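Long-range contacts in putative uncharacterized protein (Pyrococcus furiosus, PDB 3UFC), which probably binds CRISPR RNA as a Cas6-family, endoribonuclease-like protein of the archaeal CRISPR antiviral defence system: residues N126-L131 and G235-I240; H148-P153 and S200-S205; R161-M166 and K181-E186; L187-P192 and L206-Y211. All coordinates share one frame; numbering follows the deposited sequence.

Contact 1. Residues N126-L131 and G235-I240; sequences NIFSTL and GMVKII
Ile127 and Ile240 open an antiparallel pairing of strand 125-130 with strand 237-239, an outermost strand of the ferredoxin-like C-terminal sheet. Ile127 O takes the N-H of Ile240 at 3.2 Å, while a water bridges Ile127 N and Ile240 O. Phe128 comes next, on the face that helix 215-224 covers. Its CG lies anti to the carbonyl carbon (chi1 -70°), which sets CD2 3.6 Å from Val237 CG2 and lets the ring run alongside Ile239, CE2 to CG1 3.8 Å; an aromatic suits this buried face. Ser129 faces the other way and forms a reciprocal backbone pair with Lys238, Lys238 N to Ser129 O being 2.8 Å. The extended lysine chain passes over the small serine, Lys238 CE 4.0 Å from Ser129 CB. Thr130 turns CG2 toward Val237 CG1 (4.1 Å), whereas its OG1 accepts from Met207 N on the neighbouring strand 200-213. Leu131 ends the row with an almost straight bond (178°) from its N to Met236 O, and its CD1 rests 4.1 Å from Met236 CE. The backbone bonds set the register, and the side chains add packing to it: Phe128, Val237 and Ile239 beneath helix 215-224, Ser129 beside the Lys238 methylenes on the reverse.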
# COMPACT_ATOMS: atom_id res chain seq x y z
N ASN A 126 7.14 9.82 14.71
CA ASN A 126 6.14 8.75 14.68
C ASN A 126 6.81 7.40 14.50
O ASN A 126 7.89 7.30 13.93
CB ASN A 126 5.19 8.94 13.49
CG ASN A 126 4.62 10.34 13.39
OD1 ASN A 126 3.71 10.71 14.13
ND2 ASN A 126 5.16 11.13 12.46
N ILE A 127 6.16 6.36 15.00
CA ILE A 127 6.66 5.01 14.80
C ILE A 127 5.66 4.42 13.81
O ILE A 127 4.46 4.37 14.10
CB ILE A 127 6.66 4.17 16.08
CG1 ILE A 127 7.65 4.76 17.09
CG2 ILE A 127 7.09 2.75 15.75
CD1 ILE A 127 7.71 3.97 18.38
N PHE A 128 6.14 4.02 12.64
CA PHE A 128 5.28 3.45 11.61
C PHE A 128 5.56 1.97 11.41
O PHE A 128 6.69 1.51 11.56
CB PHE A 128 5.50 4.17 10.26
CG PHE A 128 5.00 5.59 10.21
CD1 PHE A 128 5.89 6.64 10.00
CD2 PHE A 128 3.64 5.87 10.34
CE1 PHE A 128 5.43 7.96 9.91
CE2 PHE A 128 3.16 7.18 10.25
CZ PHE A 128 4.06 8.23 10.03
N SER A 129 4.51 1.22 11.08
CA SER A 129 4.65 -0.21 10.82
C SER A 129 3.93 -0.49 9.50
O SER A 129 2.79 -0.06 9.31
CB SER A 129 4.03 -1.03 11.96
OG SER A 129 4.29 -2.41 11.75
N THR A 130 4.59 -1.22 8.61
CA THR A 130 4.03 -1.51 7.29
C THR A 130 2.85 -2.47 7.27
O THR A 130 2.85 -3.48 7.98
CB THR A 130 5.11 -2.08 6.34
OG1 THR A 130 5.77 -3.18 6.96
CG2 THR A 130 6.13 -1.01 6.00
N LEU A 131 1.86 -2.14 6.44
CA LEU A 131 0.70 -3.00 6.22
C LEU A 131 0.91 -3.61 4.83
O LEU A 131 0.29 -4.61 4.46
CB LEU A 131 -0.60 -2.19 6.28
CG LEU A 131 -0.92 -1.63 7.68
CD1 LEU A 131 -2.26 -0.89 7.65
CD2 LEU A 131 -0.96 -2.77 8.70
N GLY A 235 3.57 0.27 0.42
CA GLY A 235 3.89 1.39 1.29
C GLY A 235 2.89 1.85 2.32
O GLY A 235 3.09 2.89 2.95
N MET A 236 1.82 1.09 2.53
CA MET A 236 0.83 1.51 3.52
C MET A 236 1.36 1.21 4.91
O MET A 236 1.95 0.16 5.14
CB MET A 236 -0.50 0.80 3.31
CG MET A 236 -1.61 1.39 4.19
SD MET A 236 -3.24 0.70 3.86
CE MET A 236 -4.23 1.66 5.11
N VAL A 237 1.17 2.15 5.83
CA VAL A 237 1.63 1.97 7.20
C VAL A 237 0.55 2.31 8.21
O VAL A 237 -0.45 2.95 7.89
CB VAL A 237 2.85 2.87 7.51
CG1 VAL A 237 4.04 2.48 6.65
CG2 VAL A 237 2.49 4.32 7.29
N LYS A 238 0.77 1.88 9.44
CA LYS A 238 -0.13 2.19 10.55
C LYS A 238 0.77 2.79 11.63
O LYS A 238 1.99 2.62 11.58
CB LYS A 238 -0.78 0.92 11.10
CG LYS A 238 0.19 -0.04 11.76
CD LYS A 238 -0.56 -1.23 12.34
CE LYS A 238 0.39 -2.27 12.90
NZ LYS A 238 -0.36 -3.46 13.41
N ILE A 239 0.17 3.49 12.58
CA ILE A 239 0.93 4.09 13.67
C ILE A 239 0.89 3.16 14.88
O ILE A 239 -0.13 2.54 15.16
CB ILE A 239 0.33 5.45 14.08
CG1 ILE A 239 0.63 6.49 12.99
CG2 ILE A 239 0.91 5.91 15.42
CD1 ILE A 239 -0.01 7.82 13.24
N ILE A 240 2.01 3.04 15.58
CA ILE A 240 2.07 2.23 16.78
C ILE A 240 2.63 3.09 17.91
O ILE A 240 3.56 3.87 17.70
CB ILE A 240 2.94 0.96 16.60
CG1 ILE A 240 4.32 1.32 16.09
CG2 ILE A 240 2.26 -0.01 15.64
CD1 ILE A 240 5.20 0.11 15.82
O HOH W 1 4.08 6.84 17.03

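Contact 2. Residues H148-P153 and S200-S205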
# COMPACT_ATOMS: atom_id res chain seq x y z
N HIS A 148 15.44 -0.68 -13.22
CA HIS A 148 15.16 -0.21 -11.87
C HIS A 148 15.79 -1.14 -10.86
O HIS A 148 15.81 -2.36 -11.04
CB HIS A 148 13.65 -0.11 -11.64
CG HIS A 148 13.01 1.07 -12.31
ND1 HIS A 148 11.65 1.28 -12.31
CD2 HIS A 148 13.55 2.10 -12.99
CE1 HIS A 148 11.38 2.39 -12.96
NE2 HIS A 148 12.52 2.91 -13.39
N TRP A 149 16.33 -0.55 -9.80
CA TRP A 149 16.96 -1.32 -8.74
C TRP A 149 16.26 -1.01 -7.42
O TRP A 149 16.24 0.14 -6.97
CB TRP A 149 18.44 -0.97 -8.66
CG TRP A 149 19.20 -1.87 -7.76
CD1 TRP A 149 19.47 -1.68 -6.43
CD2 TRP A 149 19.75 -3.15 -8.10
NE1 TRP A 149 20.14 -2.77 -5.92
CE2 TRP A 149 20.32 -3.69 -6.92
CE3 TRP A 149 19.80 -3.90 -9.28
CZ2 TRP A 149 20.94 -4.94 -6.89
CZ3 TRP A 149 20.42 -5.15 -9.25
CH2 TRP A 149 20.98 -5.65 -8.06
N ASP A 150 15.67 -2.04 -6.82
CA ASP A 150 14.96 -1.90 -5.55
C ASP A 150 15.92 -1.82 -4.37
O ASP A 150 16.81 -2.66 -4.21
CB ASP A 150 13.99 -3.08 -5.38
CG ASP A 150 12.94 -3.12 -6.47
OD1 ASP A 150 12.30 -4.17 -6.66
OD2 ASP A 150 12.77 -2.09 -7.15
N LEU A 151 15.72 -0.80 -3.55
CA LEU A 151 16.56 -0.56 -2.38
C LEU A 151 15.89 -0.96 -1.07
O LEU A 151 14.66 -1.07 -1.00
CB LEU A 151 16.95 0.92 -2.32
CG LEU A 151 17.68 1.46 -3.56
CD1 LEU A 151 17.75 2.98 -3.49
CD2 LEU A 151 19.09 0.85 -3.63
N TYR A 152 16.71 -1.16 -0.05
CA TYR A 152 16.26 -1.53 1.29
C TYR A 152 16.85 -0.51 2.27
O TYR A 152 17.81 0.17 1.94
CB TYR A 152 16.76 -2.93 1.65
CG TYR A 152 16.39 -3.99 0.65
CD1 TYR A 152 15.10 -4.50 0.59
CD2 TYR A 152 17.34 -4.49 -0.25
CE1 TYR A 152 14.76 -5.49 -0.34
CE2 TYR A 152 17.01 -5.47 -1.18
CZ TYR A 152 15.72 -5.97 -1.21
OH TYR A 152 15.40 -6.96 -2.10
N PRO A 153 16.29 -0.41 3.48
CA PRO A 153 16.77 0.54 4.49
C PRO A 153 18.27 0.50 4.78
O PRO A 153 18.84 1.50 5.22
CB PRO A 153 15.93 0.20 5.72
CG PRO A 153 14.64 -0.27 5.11
CD PRO A 153 15.14 -1.17 4.01
N SER A 200 6.31 -8.26 -13.42
CA SER A 200 7.66 -8.05 -12.90
C SER A 200 7.75 -8.13 -11.38
O SER A 200 6.80 -7.78 -10.66
CB SER A 200 8.18 -6.69 -13.36
OG SER A 200 8.06 -6.55 -14.77
N TYR A 201 8.90 -8.58 -10.89
CA TYR A 201 9.13 -8.67 -9.46
C TYR A 201 9.34 -7.27 -8.91
O TYR A 201 9.96 -6.42 -9.56
CB TYR A 201 10.40 -9.47 -9.15
CG TYR A 201 10.21 -10.96 -8.96
CD1 TYR A 201 9.25 -11.45 -8.07
CD2 TYR A 201 11.02 -11.87 -9.62
CE1 TYR A 201 9.11 -12.82 -7.84
CE2 TYR A 201 10.90 -13.25 -9.40
CZ TYR A 201 9.93 -13.71 -8.51
OH TYR A 201 9.80 -15.06 -8.28
N ILE A 202 8.81 -7.02 -7.73
CA ILE A 202 9.00 -5.74 -7.07
C ILE A 202 9.47 -6.14 -5.68
O ILE A 202 8.80 -6.89 -4.99
CB ILE A 202 7.71 -4.92 -6.98
CG1 ILE A 202 7.28 -4.49 -8.39
CG2 ILE A 202 7.94 -3.68 -6.10
CD1 ILE A 202 6.11 -3.51 -8.41
N ARG A 203 10.65 -5.66 -5.30
CA ARG A 203 11.20 -5.97 -3.99
C ARG A 203 11.03 -4.78 -3.07
O ARG A 203 11.29 -3.64 -3.46
CB ARG A 203 12.69 -6.34 -4.12
CG ARG A 203 12.92 -7.71 -4.74
CD ARG A 203 14.38 -7.88 -5.14
NE ARG A 203 14.50 -7.96 -6.60
CZ ARG A 203 14.17 -9.04 -7.30
NH1 ARG A 203 13.71 -10.12 -6.69
NH2 ARG A 203 14.28 -9.03 -8.62
N GLY A 204 10.58 -5.06 -1.86
CA GLY A 204 10.36 -3.99 -0.89
C GLY A 204 10.69 -4.42 0.52
O GLY A 204 11.24 -5.50 0.75
N SER A 205 10.33 -3.57 1.48
CA SER A 205 10.63 -3.86 2.86
C SER A 205 9.42 -3.82 3.78
O SER A 205 8.65 -2.86 3.78
CB SER A 205 11.65 -2.84 3.38
OG SER A 205 12.78 -2.76 2.53
O HOH W 2 13.69 -5.95 -8.09
O HOH W 3 12.41 -1.30 -2.68
O HOH W 4 12.40 -0.87 0.69
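Asp150 and Arg203, with CA atoms 5.8 Å apart, mark where strand residues 148-151 and 200-205 run side by side in roughly the same direction, their axes inclined at 26°. They are not partners in one sheet. Strand 145-151 belongs to a separate beta hairpin with strand 136-142, placed between the first strand and first helix of a ferredoxin-like domain, whereas strand 200-213 belongs to that domain's main sheet. A side chain therefore does what a strand backbone would otherwise do: Asp150 OD1 accepts the backbone N-H of Arg203 at 2.6 Å, met from above the carboxylate plane. Aspartate suits the place because it is short and has two acceptors; OD2 forms a salt bridge with Arg137 of the hairpin, tying both sides together. A water donates to Asp150 OD1 and is weakly bonded by Arg203 NE. The guanidinium itself stays further off, Arg203 NE 4.4 Å from Asp150 OD1; none of its N-H groups points at that oxygen, so the charges are probably attracted without forming a salt bridge. Two further waters lie between Leu151 O and strand 200-205, one near Arg203 O and one near Ser205 OG. Tyr152, its CG turned to the side of its backbone N (chi1 -55°), reaches along the strand: the ring edge meets Ser205 OG and Gly204 O, with CE1 3.7 Å from the latter, and OH comes up against the methylenes of Arg203, 3.3 Å from Arg203 CD. Pro153, compact and without an N-H, closes the segment by setting its CD 3.2 Å from Ser205 OG.

Contact 3. Residues R161-M166 and K181-E186; sequences RLRKVM and KDFRIE
Arg163 and Phe183 join helix 158-174 to the strand that follows it, 183-197, the first helix and second strand of the ferredoxin-like domain. Helix and strand segments run at 133° with axes 9.7 Å apart, a spacing filled by the Phe183 ring and the arginine methylenes. Followed outward from CB, Arg163 first swings CG away from its own carbonyl (chi1 -72°), and this carries CG over one face of the Phe183 ring in a CH-pi contact, 4.1 Å from the centroid and offset toward the rim. The chain then stays extended, so that CD slides past the ring toward the backbone beyond it. NE and NH2 both donate to Phe183 O, each at 2.9 Å, gripping that one oxygen side-on; NE arrives nearly along the C=O axis, and the oxygen lies close to the guanidinium plane. NH1 turns back to Asp160 in a long, weak ion pair. Arginine suits this position because its methylenes can lie on an aromatic face while its polar end satisfies a carbonyl on an outermost strand. Guanidinium and ring stand almost perpendicular, at 89°. Phe183 in turn plugs the space between helix and sheet: Leu162 meets the ring at its edge, CG 4.0 Å from CZ, while Met166 brings CG to 4.3 Å of the same CZ. Tyr211 and Ile217 also pack on the phenylalanine. At the arginine tip, NH2 ends 4.1 Å from Arg184 CB.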
# COMPACT_ATOMS: atom_id res chain seq x y z
N ARG A 161 16.77 8.47 -1.65
CA ARG A 161 15.81 8.08 -2.67
C ARG A 161 14.38 8.22 -2.12
O ARG A 161 13.50 8.75 -2.80
CB ARG A 161 16.05 6.63 -3.11
CG ARG A 161 17.27 6.44 -4.00
CD ARG A 161 16.89 6.58 -5.46
NE ARG A 161 17.08 7.93 -5.97
CZ ARG A 161 16.60 8.35 -7.14
NH1 ARG A 161 15.88 7.54 -7.90
NH2 ARG A 161 16.85 9.59 -7.55
N LEU A 162 14.16 7.77 -0.89
CA LEU A 162 12.83 7.87 -0.28
C LEU A 162 12.45 9.34 -0.17
O LEU A 162 11.32 9.72 -0.49
CB LEU A 162 12.82 7.21 1.10
CG LEU A 162 11.48 7.29 1.87
CD1 LEU A 162 10.37 6.64 1.05
CD2 LEU A 162 11.62 6.61 3.22
N ARG A 163 13.39 10.18 0.26
CA ARG A 163 13.12 11.60 0.39
C ARG A 163 12.67 12.21 -0.93
O ARG A 163 11.67 12.92 -0.98
CB ARG A 163 14.36 12.33 0.89
CG ARG A 163 14.69 12.08 2.35
CD ARG A 163 16.09 12.57 2.67
NE ARG A 163 16.36 12.56 4.10
CZ ARG A 163 17.55 12.77 4.64
NH1 ARG A 163 18.60 13.01 3.86
NH2 ARG A 163 17.70 12.74 5.96
N LYS A 164 13.41 11.92 -2.01
CA LYS A 164 13.07 12.47 -3.32
C LYS A 164 11.71 11.99 -3.80
O LYS A 164 10.91 12.77 -4.32
CB LYS A 164 14.12 12.09 -4.36
CG LYS A 164 13.90 12.79 -5.69
CD LYS A 164 14.64 12.12 -6.84
CE LYS A 164 13.98 10.80 -7.21
NZ LYS A 164 14.49 10.27 -8.50
N VAL A 165 11.46 10.70 -3.65
CA VAL A 165 10.19 10.12 -4.06
C VAL A 165 9.02 10.80 -3.35
O VAL A 165 8.04 11.19 -3.98
CB VAL A 165 10.15 8.60 -3.77
CG1 VAL A 165 8.73 8.07 -3.92
CG2 VAL A 165 11.07 7.87 -4.73
N MET A 166 9.12 10.97 -2.03
CA MET A 166 8.05 11.60 -1.27
C MET A 166 7.81 13.04 -1.72
O MET A 166 6.66 13.47 -1.85
CB MET A 166 8.34 11.53 0.23
CG MET A 166 8.40 10.10 0.79
SD MET A 166 6.96 9.07 0.35
CE MET A 166 5.71 9.81 1.42
N LYS A 181 10.62 20.04 3.94
CA LYS A 181 10.98 18.91 3.09
C LYS A 181 11.95 17.92 3.71
O LYS A 181 12.35 16.96 3.05
CB LYS A 181 11.60 19.44 1.79
CG LYS A 181 10.78 20.51 1.09
CD LYS A 181 11.56 21.13 -0.06
CE LYS A 181 10.73 22.20 -0.76
NZ LYS A 181 10.25 23.25 0.18
N ASP A 182 12.30 18.11 4.97
CA ASP A 182 13.28 17.21 5.59
C ASP A 182 12.78 16.20 6.61
O ASP A 182 11.89 16.49 7.41
CB ASP A 182 14.39 18.05 6.22
CG ASP A 182 14.93 19.10 5.27
OD1 ASP A 182 15.39 18.74 4.16
OD2 ASP A 182 14.90 20.30 5.63
N PHE A 183 13.37 15.01 6.58
CA PHE A 183 13.04 13.95 7.52
C PHE A 183 14.09 12.86 7.50
O PHE A 183 14.86 12.75 6.55
CB PHE A 183 11.65 13.35 7.22
CG PHE A 183 11.61 12.46 6.00
CD1 PHE A 183 11.94 11.12 6.08
CD2 PHE A 183 11.19 12.96 4.77
CE1 PHE A 183 11.85 10.27 4.96
CE2 PHE A 183 11.09 12.13 3.64
CZ PHE A 183 11.42 10.79 3.74
N ARG A 184 14.11 12.05 8.56
CA ARG A 184 15.04 10.94 8.66
C ARG A 184 14.28 9.79 9.29
O ARG A 184 13.17 9.98 9.81
CB ARG A 184 16.25 11.31 9.53
CG ARG A 184 15.91 11.67 10.97
CD ARG A 184 17.17 11.80 11.84
NE ARG A 184 16.88 12.27 13.19
CZ ARG A 184 16.45 13.50 13.47
NH1 ARG A 184 16.27 14.39 12.50
NH2 ARG A 184 16.20 13.85 14.73
N ILE A 185 14.84 8.59 9.23
CA ILE A 185 14.19 7.43 9.82
C ILE A 185 15.20 6.55 10.51
O ILE A 185 16.39 6.57 10.17
CB ILE A 185 13.48 6.56 8.75
CG1 ILE A 185 14.52 5.87 7.87
CG2 ILE A 185 12.55 7.42 7.89
CD1 ILE A 185 13.97 4.72 7.05
N GLU A 186 14.74 5.78 11.48
CA GLU A 186 15.63 4.85 12.16
C GLU A 186 14.92 3.51 12.16
O GLU A 186 13.80 3.38 12.66
CB GLU A 186 15.97 5.32 13.58
CG GLU A 186 14.85 5.30 14.59
CD GLU A 186 15.34 5.72 15.97
OE1 GLU A 186 16.27 5.07 16.50
OE2 GLU A 186 14.79 6.69 16.54

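Contact 4. Residues L187-P192 and L206-Y211; sequences LIKFKP and LMVFRY
A classic beta bulge interrupts the hairpin of strands 183-197 and 200-213, where Val208 is opposed by two residues, Ile188 and Lys189. The two N-H groups converge on Val208 O, at 2.9 Å from Ile188 N and 3.1 Å from Lys189 N, approaching from the same face of its carbonyl plane. The extra residue shifts the register by one between Leu187 and Lys189, and the chain turns a corner at Ile188. Beyond it regular antiparallel pairing resumes: Val208 N donates to Lys189 O, and Lys191 and Leu206 exchange bonds in both directions. The side chains fit this bend. Ile188 CB packs 3.9 Å from Val208 CG1. A chi1 of -64°, with the chain extended beyond it, carries Ile188 CD1 over one face of the Arg210 guanidinium, whose NH1 forms a salt bridge with Glu186. A branched apolar residue can thus cover both a valine and a flat cation. Lys189 runs alongside Val208, CD 3.8 Å from CG2, before the chain bends at its last torsion; long methylene chains suit exposed positions that still flank apolar neighbours. Lys191 lies likewise beside Leu206, pointing the same way. On the other face, Leu187 crosses Met207 at about a right angle, CD2 to CB 4.0 Å, and Pro153 packs against both residues. Phe190 pairs with Met207 there in a non-hydrogen-bonded position. The result is the bulged hairpin, with a corner at Ile188, formed by the second and third strands of this ferredoxin-like domain.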
# COMPACT_ATOMS: atom_id res chain seq x y z
N LEU A 187 15.57 2.52 11.56
CA LEU A 187 15.02 1.18 11.45
C LEU A 187 14.89 0.49 12.80
O LEU A 187 15.82 0.49 13.60
CB LEU A 187 15.91 0.32 10.56
CG LEU A 187 15.34 -0.26 9.27
CD1 LEU A 187 16.25 -1.40 8.83
CD2 LEU A 187 13.92 -0.78 9.47
N ILE A 188 13.74 -0.11 13.04
CA ILE A 188 13.50 -0.84 14.28
C ILE A 188 13.41 -2.33 13.97
O ILE A 188 14.04 -3.15 14.64
CB ILE A 188 12.20 -0.37 14.96
CG1 ILE A 188 12.35 1.10 15.38
CG2 ILE A 188 11.90 -1.24 16.17
CD1 ILE A 188 11.10 1.69 16.00
N LYS A 189 12.64 -2.68 12.94
CA LYS A 189 12.48 -4.07 12.51
C LYS A 189 12.51 -4.11 10.99
O LYS A 189 12.08 -3.16 10.34
CB LYS A 189 11.14 -4.65 13.00
CG LYS A 189 10.96 -4.66 14.52
CD LYS A 189 9.59 -5.21 14.89
CE LYS A 189 9.33 -5.13 16.39
NZ LYS A 189 10.32 -5.92 17.18
N PHE A 190 13.01 -5.20 10.41
CA PHE A 190 13.10 -5.30 8.96
C PHE A 190 13.14 -6.72 8.40
O PHE A 190 13.76 -7.61 8.97
CB PHE A 190 14.34 -4.55 8.48
CG PHE A 190 14.73 -4.87 7.05
CD1 PHE A 190 14.03 -4.31 5.99
CD2 PHE A 190 15.76 -5.76 6.78
CE1 PHE A 190 14.36 -4.63 4.68
CE2 PHE A 190 16.10 -6.09 5.48
CZ PHE A 190 15.40 -5.52 4.42
N LYS A 191 12.46 -6.90 7.27
CA LYS A 191 12.45 -8.18 6.56
C LYS A 191 12.14 -7.87 5.10
O LYS A 191 11.14 -7.20 4.79
CB LYS A 191 11.41 -9.14 7.15
CG LYS A 191 9.97 -8.73 6.94
CD LYS A 191 9.18 -9.84 6.25
CE LYS A 191 9.04 -11.07 7.13
NZ LYS A 191 10.34 -11.73 7.41
N PRO A 192 13.00 -8.33 4.18
CA PRO A 192 12.82 -8.10 2.74
C PRO A 192 11.67 -8.92 2.18
O PRO A 192 11.30 -9.96 2.73
CB PRO A 192 14.16 -8.53 2.16
CG PRO A 192 14.53 -9.68 3.04
CD PRO A 192 14.22 -9.13 4.42
N LEU A 206 9.24 -4.89 4.55
CA LEU A 206 8.18 -4.92 5.54
C LEU A 206 9.02 -4.34 6.68
O LEU A 206 10.12 -4.83 6.94
CB LEU A 206 7.74 -6.36 5.84
CG LEU A 206 6.78 -6.93 4.78
CD1 LEU A 206 6.45 -8.39 5.08
CD2 LEU A 206 5.50 -6.09 4.78
N MET A 207 8.54 -3.30 7.33
CA MET A 207 9.37 -2.70 8.37
C MET A 207 8.66 -1.86 9.40
O MET A 207 7.54 -1.39 9.21
CB MET A 207 10.46 -1.84 7.69
CG MET A 207 9.89 -0.76 6.74
SD MET A 207 11.09 0.06 5.61
CE MET A 207 11.77 1.33 6.67
N VAL A 208 9.34 -1.68 10.53
CA VAL A 208 8.86 -0.84 11.61
C VAL A 208 9.99 0.18 11.70
O VAL A 208 11.16 -0.20 11.78
CB VAL A 208 8.73 -1.61 12.94
CG1 VAL A 208 8.39 -0.64 14.07
CG2 VAL A 208 7.65 -2.68 12.82
N PHE A 209 9.65 1.46 11.66
CA PHE A 209 10.67 2.49 11.72
C PHE A 209 10.17 3.72 12.42
O PHE A 209 8.97 4.02 12.40
CB PHE A 209 11.16 2.87 10.32
CG PHE A 209 10.09 3.44 9.42
CD1 PHE A 209 9.15 2.61 8.82
CD2 PHE A 209 10.03 4.81 9.17
CE1 PHE A 209 8.17 3.14 7.97
CE2 PHE A 209 9.05 5.34 8.33
CZ PHE A 209 8.12 4.50 7.72
N ARG A 210 11.08 4.45 13.05
CA ARG A 210 10.72 5.68 13.72
C ARG A 210 11.04 6.79 12.72
O ARG A 210 12.14 6.85 12.17
CB ARG A 210 11.53 5.86 15.01
CG ARG A 210 11.15 7.11 15.80
CD ARG A 210 11.87 7.22 17.15
NE ARG A 210 11.38 6.26 18.14
CZ ARG A 210 11.98 5.11 18.43
NH1 ARG A 210 13.09 4.76 17.80
NH2 ARG A 210 11.46 4.31 19.35
N TYR A 211 10.06 7.65 12.47
CA TYR A 211 10.19 8.77 11.54
C TYR A 211 10.43 10.07 12.31
O TYR A 211 9.73 10.34 13.29
CB TYR A 211 8.90 8.89 10.72
CG TYR A 211 8.80 10.10 9.81
CD1 TYR A 211 8.98 9.97 8.43
CD2 TYR A 211 8.47 11.35 10.31
CE1 TYR A 211 8.84 11.07 7.58
CE2 TYR A 211 8.33 12.46 9.47
CZ TYR A 211 8.51 12.31 8.11
OH TYR A 211 8.33 13.39 7.27

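How the contacts relate
All four contacts lie in the C-terminal, ferredoxin-like half of the chain, and contact 1 closes a loop containing the other three. Its sheet has the order 183-197, 200-213, 125-130, 237-239: contact 4 joins the first two strands, contact 1 the last two, with centres about 9 Å apart and a probable hydrogen bond between Asn126 O and Tyr211 N. Contact 3, centre about 15 Å from that of contact 4, sets helix 158-174 against this sheet; it is nested inside contact 2 and closes before contact 4 opens. Contact 2, centre about 18 Å from that of contact 1, attaches the additional hairpin, and its segments alternate with those of contact 4. Together they hold sheet, helix and hairpin as one unit.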